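Local coordinates for protein 2-C-methyl-D-erythritol 4-phosphate cytidylyltransferase (PDB 4KT7) that probably transfers the cytidylyl group of CTP to 2-C-methyl-D-erythritol 4-phosphate, giving 4-CDP-2-C-methyl-D-erythritol and diphosphate in isoprenoid biosynthesis, at residues K173-I176 / Y177-E181; L90-F93 / E94-A98; D63-D66 / I67-I71. One frame throughout, in Å; residues are numbered along the deposited sequence.

Contact 1: residues K173-I176 / Y177-E181; sequences KKLI and YAMYE
From K173 to Y180 the backbone runs as a regular alpha helix: the N-H groups of Y177, A178, M179 and Y180 each bond to the carbonyl four residues earlier. M179 N lies 2.9 Å from L175 O. The side chains pack at the same four-residue spacing. I176 and Y180 lie alongside each other and point the same way. I176 turns CG1 away from its own backbone N (chi1 -164°), which brings CG1 to 4.0 Å from Y180 CD1. The carbonyl O of I176 also sits at the edge of the Y180 ring, near its plane, 3.6 Å from CD1. L175 and M179, a selenomethionine, run side by side too. Their ends meet as L175 CD1 and M179 CE, 4.2 Å apart. M179 gets there by bending its chain twice. K173 lies along Y177, and its NZ comes obliquely to 4.2 Å from Y177 CD2. The Y180 hydroxyl is hydrogen-bonded to D193, which helps to hold the far end of the ring. Y180 also packs on T92 and L96, while L175 touches F197. This is the i to i+4 pattern of an amphipathic helix, here helix 173-184, following strand 168-172 of the main sheet.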
loop_
_atom_site.group_PDB
_atom_site.type_symbol
_atom_site.label_atom_id
_atom_site.label_comp_id
_atom_site.label_asym_id
_atom_site.label_seq_id
_atom_site.Cartn_x
_atom_site.Cartn_y
_atom_site.Cartn_z
ATOM N N LYS A 173 -10.048 8.578 26.596
ATOM C CA LYS A 173 -9.586 9.968 26.493
ATOM C C LYS A 173 -8.473 10.353 27.473
ATOM O O LYS A 173 -7.525 11.018 27.084
ATOM C CB LYS A 173 -10.759 10.960 26.629
ATOM C CG LYS A 173 -10.371 12.436 26.414
ATOM C CD LYS A 173 -10.254 13.213 27.728
ATOM C CE LYS A 173 -9.706 14.621 27.454
ATOM N NZ LYS A 173 -9.441 15.417 28.688
ATOM N N LYS A 174 -8.584 9.968 28.739
ATOM C CA LYS A 174 -7.514 10.298 29.687
ATOM C C LYS A 174 -6.216 9.628 29.286
ATOM O O LYS A 174 -5.139 10.196 29.407
ATOM C CB LYS A 174 -7.871 9.866 31.107
ATOM C CG LYS A 174 -8.937 10.719 31.745
ATOM C CD LYS A 174 -8.860 10.652 33.262
ATOM C CE LYS A 174 -9.843 11.622 33.894
ATOM N NZ LYS A 174 -9.615 11.769 35.362
ATOM N N LEU A 175 -6.326 8.413 28.790
ATOM C CA LEU A 175 -5.145 7.667 28.432
ATOM C C LEU A 175 -4.431 8.324 27.272
ATOM O O LEU A 175 -3.254 8.635 27.384
ATOM C CB LEU A 175 -5.513 6.231 28.093
ATOM C CG LEU A 175 -4.337 5.285 27.867
ATOM C CD1 LEU A 175 -3.369 5.369 29.033
ATOM C CD2 LEU A 175 -4.867 3.851 27.715
ATOM N N ILE A 176 -5.132 8.553 26.158
ATOM C CA ILE A 176 -4.478 9.179 25.014
ATOM C C ILE A 176 -3.988 10.586 25.328
ATOM O O ILE A 176 -2.908 10.975 24.886
ATOM C CB ILE A 176 -5.337 9.155 23.725
ATOM C CG1 ILE A 176 -4.474 9.441 22.498
ATOM C CG2 ILE A 176 -6.476 10.147 23.795
ATOM C CD1 ILE A 176 -3.333 8.434 22.331
ATOM N N TYR A 177 -4.751 11.345 26.118
ATOM C CA TYR A 177 -4.294 12.669 26.516
ATOM C C TYR A 177 -3.006 12.555 27.334
ATOM O O TYR A 177 -2.060 13.322 27.119
ATOM C CB TYR A 177 -5.369 13.400 27.328
ATOM C CG TYR A 177 -5.106 14.885 27.531
ATOM C CD1 TYR A 177 -4.229 15.334 28.517
ATOM C CD2 TYR A 177 -5.754 15.843 26.752
ATOM C CE1 TYR A 177 -3.998 16.699 28.711
ATOM C CE2 TYR A 177 -5.539 17.212 26.955
ATOM C CZ TYR A 177 -4.661 17.629 27.928
ATOM O OH TYR A 177 -4.440 18.975 28.115
ATOM N N ALA A 178 -2.965 11.616 28.281
ATOM C CA ALA A 178 -1.764 11.448 29.112
ATOM C C ALA A 178 -0.560 11.027 28.259
ATOM O O ALA A 178 0.562 11.517 28.441
ATOM C CB ALA A 178 -2.011 10.428 30.227
HETATM N N MSE A 179 -0.798 10.124 27.322
HETATM C CA MSE A 179 0.248 9.674 26.407
HETATM C C MSE A 179 0.762 10.858 25.594
HETATM O O MSE A 179 1.957 10.955 25.318
HETATM C CB MSE A 179 -0.305 8.617 25.441
HETATM C CG MSE A 179 -0.665 7.237 26.038
HETATM SE SE MSE A 179 0.878 6.430 26.891
HETATM C CE MSE A 179 0.474 6.997 28.715
ATOM N N TYR A 180 -0.150 11.745 25.197
ATOM C CA TYR A 180 0.217 12.914 24.408
ATOM C C TYR A 180 1.110 13.876 25.181
ATOM O O TYR A 180 2.085 14.426 24.636
ATOM C CB TYR A 180 -1.029 13.610 23.834
ATOM C CG TYR A 180 -1.118 13.429 22.338
ATOM C CD1 TYR A 180 -1.698 12.299 21.791
ATOM C CD2 TYR A 180 -0.544 14.355 21.477
ATOM C CE1 TYR A 180 -1.755 12.114 20.408
ATOM C CE2 TYR A 180 -0.583 14.180 20.108
ATOM C CZ TYR A 180 -1.186 13.056 19.579
ATOM O OH TYR A 180 -1.221 12.882 18.213
ATOM N N GLU A 181 0.812 14.066 26.460
ATOM C CA GLU A 181 1.681 14.905 27.279
ATOM C C GLU A 181 3.071 14.294 27.420
ATOM O O GLU A 181 4.063 15.012 27.370
ATOM C CB GLU A 181 1.054 15.147 28.644
ATOM C CG GLU A 181 -0.220 15.943 28.556
ATOM C CD GLU A 181 -0.752 16.342 29.927
ATOM O OE1 GLU A 181 -1.188 15.441 30.687
ATOM O OE2 GLU A 181 -0.726 17.558 30.238
#

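Contact 2: residues L90-F93 / E94-A98; sequences LSTF and EGLKA
K97 crosses the ring of F93 at about a right angle and sets CG over one face, while CD and CE run on past the rim. The CH-pi contact is made by K97 CG, which stands 4.2 Å from the ring centroid and 24° off the normal. It sits towards the rim, and K97 CD comes to 3.8 Å from F93 CE2. The chain then bends at chi3, which brings K97 CE to 3.8 Å from F93 CD2 and carries the amine back towards E94. There NZ forms a salt bridge with E94 OE2 at 2.7 Å, approaching from the syn side but 27° out of the carboxylate plane. E94 bends at chi2, which helps to bring the carboxylate within range. A water donates to E94 OE2 and also to L90 O, so the same oxygen is gripped twice.

These i to i+3 and i to i+4 pairings lie along the last turns of helix 88-97, and the backbone bonds from E94 to K97 are the usual alpha-helical ones. L96 also meets F93 at about a right angle, but comes to the ring obliquely: its CD1 is 4.2 Å from F93 CD1. The same L96 CD1 also lies 4.2 Å from T92 CG2, and L96 and T92 run alongside each other, pointing the same way. T92 OG1 is taken by the carbonyl of R88, one turn back. L96 reaches I13 and T92 reaches T15, so this side of the helix packs on strand 10-16. The F93 ring also meets the ring of Y177, their planes at about 45°.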
loop_
_atom_site.group_PDB
_atom_site.type_symbol
_atom_site.label_atom_id
_atom_site.label_comp_id
_atom_site.label_asym_id
_atom_site.label_seq_id
_atom_site.Cartn_x
_atom_site.Cartn_y
_atom_site.Cartn_z
ATOM N N LEU A 90 1.009 17.948 16.963
ATOM C CA LEU A 90 0.674 19.200 17.632
ATOM C C LEU A 90 -0.739 19.647 17.272
ATOM O O LEU A 90 -1.463 20.212 18.105
ATOM C CB LEU A 90 1.690 20.278 17.287
ATOM C CG LEU A 90 3.093 20.125 17.898
ATOM C CD1 LEU A 90 4.041 21.113 17.224
ATOM C CD2 LEU A 90 3.064 20.386 19.377
ATOM N N SER A 91 -1.143 19.374 16.036
ATOM C CA SER A 91 -2.522 19.595 15.633
ATOM C C SER A 91 -3.505 18.742 16.442
ATOM O O SER A 91 -4.514 19.243 16.957
ATOM C CB SER A 91 -2.677 19.323 14.137
ATOM O OG SER A 91 -2.075 20.385 13.404
ATOM N N THR A 92 -3.216 17.455 16.567
ATOM C CA THR A 92 -4.081 16.566 17.330
ATOM C C THR A 92 -4.219 17.057 18.778
ATOM O O THR A 92 -5.313 17.061 19.348
ATOM C CB THR A 92 -3.510 15.151 17.277
ATOM O OG1 THR A 92 -3.531 14.740 15.905
ATOM C CG2 THR A 92 -4.315 14.170 18.151
ATOM N N PHE A 93 -3.117 17.519 19.358
ATOM C CA PHE A 93 -3.158 18.005 20.735
ATOM C C PHE A 93 -4.028 19.235 20.906
ATOM O O PHE A 93 -4.698 19.379 21.934
ATOM C CB PHE A 93 -1.766 18.299 21.263
ATOM C CG PHE A 93 -1.710 18.439 22.757
ATOM C CD1 PHE A 93 -2.036 17.374 23.569
ATOM C CD2 PHE A 93 -1.335 19.636 23.342
ATOM C CE1 PHE A 93 -1.984 17.491 24.959
ATOM C CE2 PHE A 93 -1.278 19.767 24.722
ATOM C CZ PHE A 93 -1.609 18.695 25.527
ATOM N N GLU A 94 -4.034 20.130 19.920
ATOM C CA GLU A 94 -4.956 21.269 19.975
ATOM C C GLU A 94 -6.388 20.740 19.970
ATOM O O GLU A 94 -7.273 21.293 20.631
ATOM C CB GLU A 94 -4.774 22.206 18.776
ATOM C CG GLU A 94 -3.501 23.011 18.758
ATOM C CD GLU A 94 -3.292 23.797 20.042
ATOM O OE1 GLU A 94 -4.141 24.664 20.372
ATOM O OE2 GLU A 94 -2.280 23.537 20.724
ATOM N N GLY A 95 -6.617 19.672 19.205
ATOM C CA GLY A 95 -7.929 19.046 19.168
ATOM C C GLY A 95 -8.250 18.448 20.532
ATOM O O GLY A 95 -9.363 18.617 21.031
ATOM N N LEU A 96 -7.285 17.751 21.134
ATOM C CA LEU A 96 -7.492 17.116 22.442
ATOM C C LEU A 96 -7.728 18.115 23.564
ATOM O O LEU A 96 -8.503 17.838 24.490
ATOM C CB LEU A 96 -6.312 16.223 22.824
ATOM C CG LEU A 96 -6.084 14.947 22.001
ATOM C CD1 LEU A 96 -4.692 14.418 22.299
ATOM C CD2 LEU A 96 -7.130 13.863 22.334
ATOM N N LYS A 97 -7.063 19.270 23.494
ATOM C CA LYS A 97 -7.243 20.330 24.492
ATOM C C LYS A 97 -8.633 20.956 24.439
ATOM O O LYS A 97 -9.111 21.521 25.436
ATOM C CB LYS A 97 -6.197 21.440 24.282
ATOM C CG LYS A 97 -4.836 21.166 24.918
ATOM C CD LYS A 97 -3.956 22.429 24.865
ATOM C CE LYS A 97 -3.502 22.712 23.452
ATOM N NZ LYS A 97 -2.716 23.982 23.330
ATOM N N ALA A 98 -9.276 20.882 23.275
ATOM C CA ALA A 98 -10.568 21.549 23.063
ATOM C C ALA A 98 -11.786 20.660 23.330
ATOM O O ALA A 98 -12.925 21.076 23.113
ATOM C CB ALA A 98 -10.647 22.118 21.650
HETATM O O HOH W 1 -0.304 21.911 20.052
#

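Contact 3: residues D63-D66 / I67-I71; sequences DDED and IIKDI
E65 and K69 stand one helical turn apart, and their side chains cross obliquely. Both are extended beyond CG. The contact between them is mainly to the lysine's carbon chain: K69 CE lies 3.7 Å from E65 OE2 and 3.9 Å from E65 CG. The charged atoms stay further apart, with K69 NZ 4.2 Å from E65 OE2, beyond a salt bridge. D66 OD1 is 4.4 Å from the same NZ, so the lysine probably feels both acids weakly. The carboxylate of E65 is held by the hydroxyls of Y81 and Y83. With an alanine here, those two hydroxyls would probably lose their shared partner and the K69 chain would be freer to turn. In the backbone, K69 N bonds to E65 O at 2.8 Å and D70 N to D66 O at 3.2 Å. D70 CG also comes to 3.4 Å from D66 O. The helix starts after D64, whose side chain makes no capping bond but a salt bridge to R22 and a hydrogen bond from L21 N. Helix 65-73 links parallel strands 55-60 and 79-83 in a beta-alpha-beta unit. I68 packs on I60 and Y81 of those strands and on L40 of helix 39-48.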
loop_
_atom_site.group_PDB
_atom_site.type_symbol
_atom_site.label_atom_id
_atom_site.label_comp_id
_atom_site.label_asym_id
_atom_site.label_seq_id
_atom_site.Cartn_x
_atom_site.Cartn_y
_atom_site.Cartn_z
ATOM N N ASP A 63 -5.824 29.741 7.712
ATOM C CA ASP A 63 -6.106 30.336 6.409
ATOM C C ASP A 63 -7.408 29.831 5.775
ATOM O O ASP A 63 -7.957 30.475 4.866
ATOM C CB ASP A 63 -4.942 30.079 5.444
ATOM C CG ASP A 63 -3.646 30.710 5.905
ATOM O OD1 ASP A 63 -3.693 31.600 6.783
ATOM O OD2 ASP A 63 -2.581 30.321 5.374
ATOM N N ASP A 64 -7.884 28.677 6.240
ATOM C CA ASP A 64 -9.095 28.052 5.699
ATOM C C ASP A 64 -10.344 28.403 6.511
ATOM O O ASP A 64 -11.425 27.864 6.249
ATOM C CB ASP A 64 -8.957 26.527 5.699
ATOM C CG ASP A 64 -8.035 26.000 4.607
ATOM O OD1 ASP A 64 -7.939 26.610 3.520
ATOM O OD2 ASP A 64 -7.424 24.932 4.832
ATOM N N GLU A 65 -10.205 29.298 7.491
ATOM C CA GLU A 65 -11.285 29.554 8.450
ATOM C C GLU A 65 -12.613 30.019 7.821
ATOM O O GLU A 65 -13.673 29.502 8.161
ATOM C CB GLU A 65 -10.840 30.527 9.550
ATOM C CG GLU A 65 -11.923 30.773 10.602
ATOM C CD GLU A 65 -11.429 31.550 11.813
ATOM O OE1 GLU A 65 -10.315 32.124 11.746
ATOM O OE2 GLU A 65 -12.161 31.593 12.833
ATOM N N ASP A 66 -12.552 30.971 6.898
ATOM C CA ASP A 66 -13.763 31.480 6.257
ATOM C C ASP A 66 -14.546 30.408 5.503
ATOM O O ASP A 66 -15.765 30.317 5.624
ATOM C CB ASP A 66 -13.422 32.646 5.330
ATOM C CG ASP A 66 -13.038 33.893 6.095
ATOM O OD1 ASP A 66 -13.622 34.113 7.181
ATOM O OD2 ASP A 66 -12.151 34.640 5.623
ATOM N N ILE A 67 -13.840 29.597 4.726
ATOM C CA ILE A 67 -14.470 28.484 4.025
ATOM C C ILE A 67 -14.925 27.404 5.009
ATOM O O ILE A 67 -15.935 26.727 4.779
ATOM C CB ILE A 67 -13.525 27.884 2.965
ATOM C CG1 ILE A 67 -13.051 28.984 2.014
ATOM C CG2 ILE A 67 -14.209 26.772 2.195
ATOM C CD1 ILE A 67 -14.171 29.686 1.270
ATOM N N ILE A 68 -14.190 27.243 6.109
ATOM C CA ILE A 68 -14.619 26.320 7.159
ATOM C C ILE A 68 -15.953 26.745 7.767
ATOM O O ILE A 68 -16.835 25.906 7.981
ATOM C CB ILE A 68 -13.567 26.155 8.270
ATOM C CG1 ILE A 68 -12.374 25.348 7.746
ATOM C CG2 ILE A 68 -14.153 25.406 9.460
ATOM C CD1 ILE A 68 -12.707 23.884 7.453
ATOM N N LYS A 69 -16.109 28.045 8.024
ATOM C CA LYS A 69 -17.363 28.578 8.543
ATOM C C LYS A 69 -18.530 28.312 7.587
ATOM O O LYS A 69 -19.640 27.965 8.014
ATOM C CB LYS A 69 -17.237 30.087 8.775
ATOM C CG LYS A 69 -16.266 30.486 9.872
ATOM C CD LYS A 69 -16.226 32.011 10.015
ATOM C CE LYS A 69 -15.360 32.449 11.192
ATOM N NZ LYS A 69 -15.246 33.938 11.309
ATOM N N ASP A 70 -18.281 28.494 6.294
ATOM C CA ASP A 70 -19.323 28.321 5.284
ATOM C C ASP A 70 -19.754 26.861 5.230
ATOM O O ASP A 70 -20.934 26.541 5.095
ATOM C CB ASP A 70 -18.820 28.757 3.907
ATOM C CG ASP A 70 -18.588 30.255 3.810
ATOM O OD1 ASP A 70 -19.099 31.004 4.673
ATOM O OD2 ASP A 70 -17.902 30.680 2.855
ATOM N N ILE A 71 -18.779 25.975 5.341
ATOM C CA ILE A 71 -19.055 24.555 5.330
ATOM C C ILE A 71 -19.850 24.166 6.575
ATOM O O ILE A 71 -20.803 23.387 6.492
ATOM C CB ILE A 71 -17.745 23.758 5.200
ATOM C CG1 ILE A 71 -17.261 23.809 3.742
ATOM C CG2 ILE A 71 -17.916 22.323 5.682
ATOM C CD1 ILE A 71 -15.799 23.424 3.570
#

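From the N terminus, contact 3 comes first, then contact 2, then contact 1. Each lies within one helix, so none closes a long loop. They neither nest nor cross. Contact 3 belongs to the helix between strands 55-60 and 79-83. It stands apart, its centre about 19 Å from that of contact 2 and about 29 Å from that of contact 1. Helix 88-97 follows strand 79-83; helix 173-184 follows strand 168-172. Contacts 1 and 2 touch, their centres about 11 Å apart. The two tyrosines of contact 1 reach helix 88-97, with Y177 OH 3.9 Å from K97 CG, so helices 88-97 and 173-184 pack together, the former also on strand 10-16.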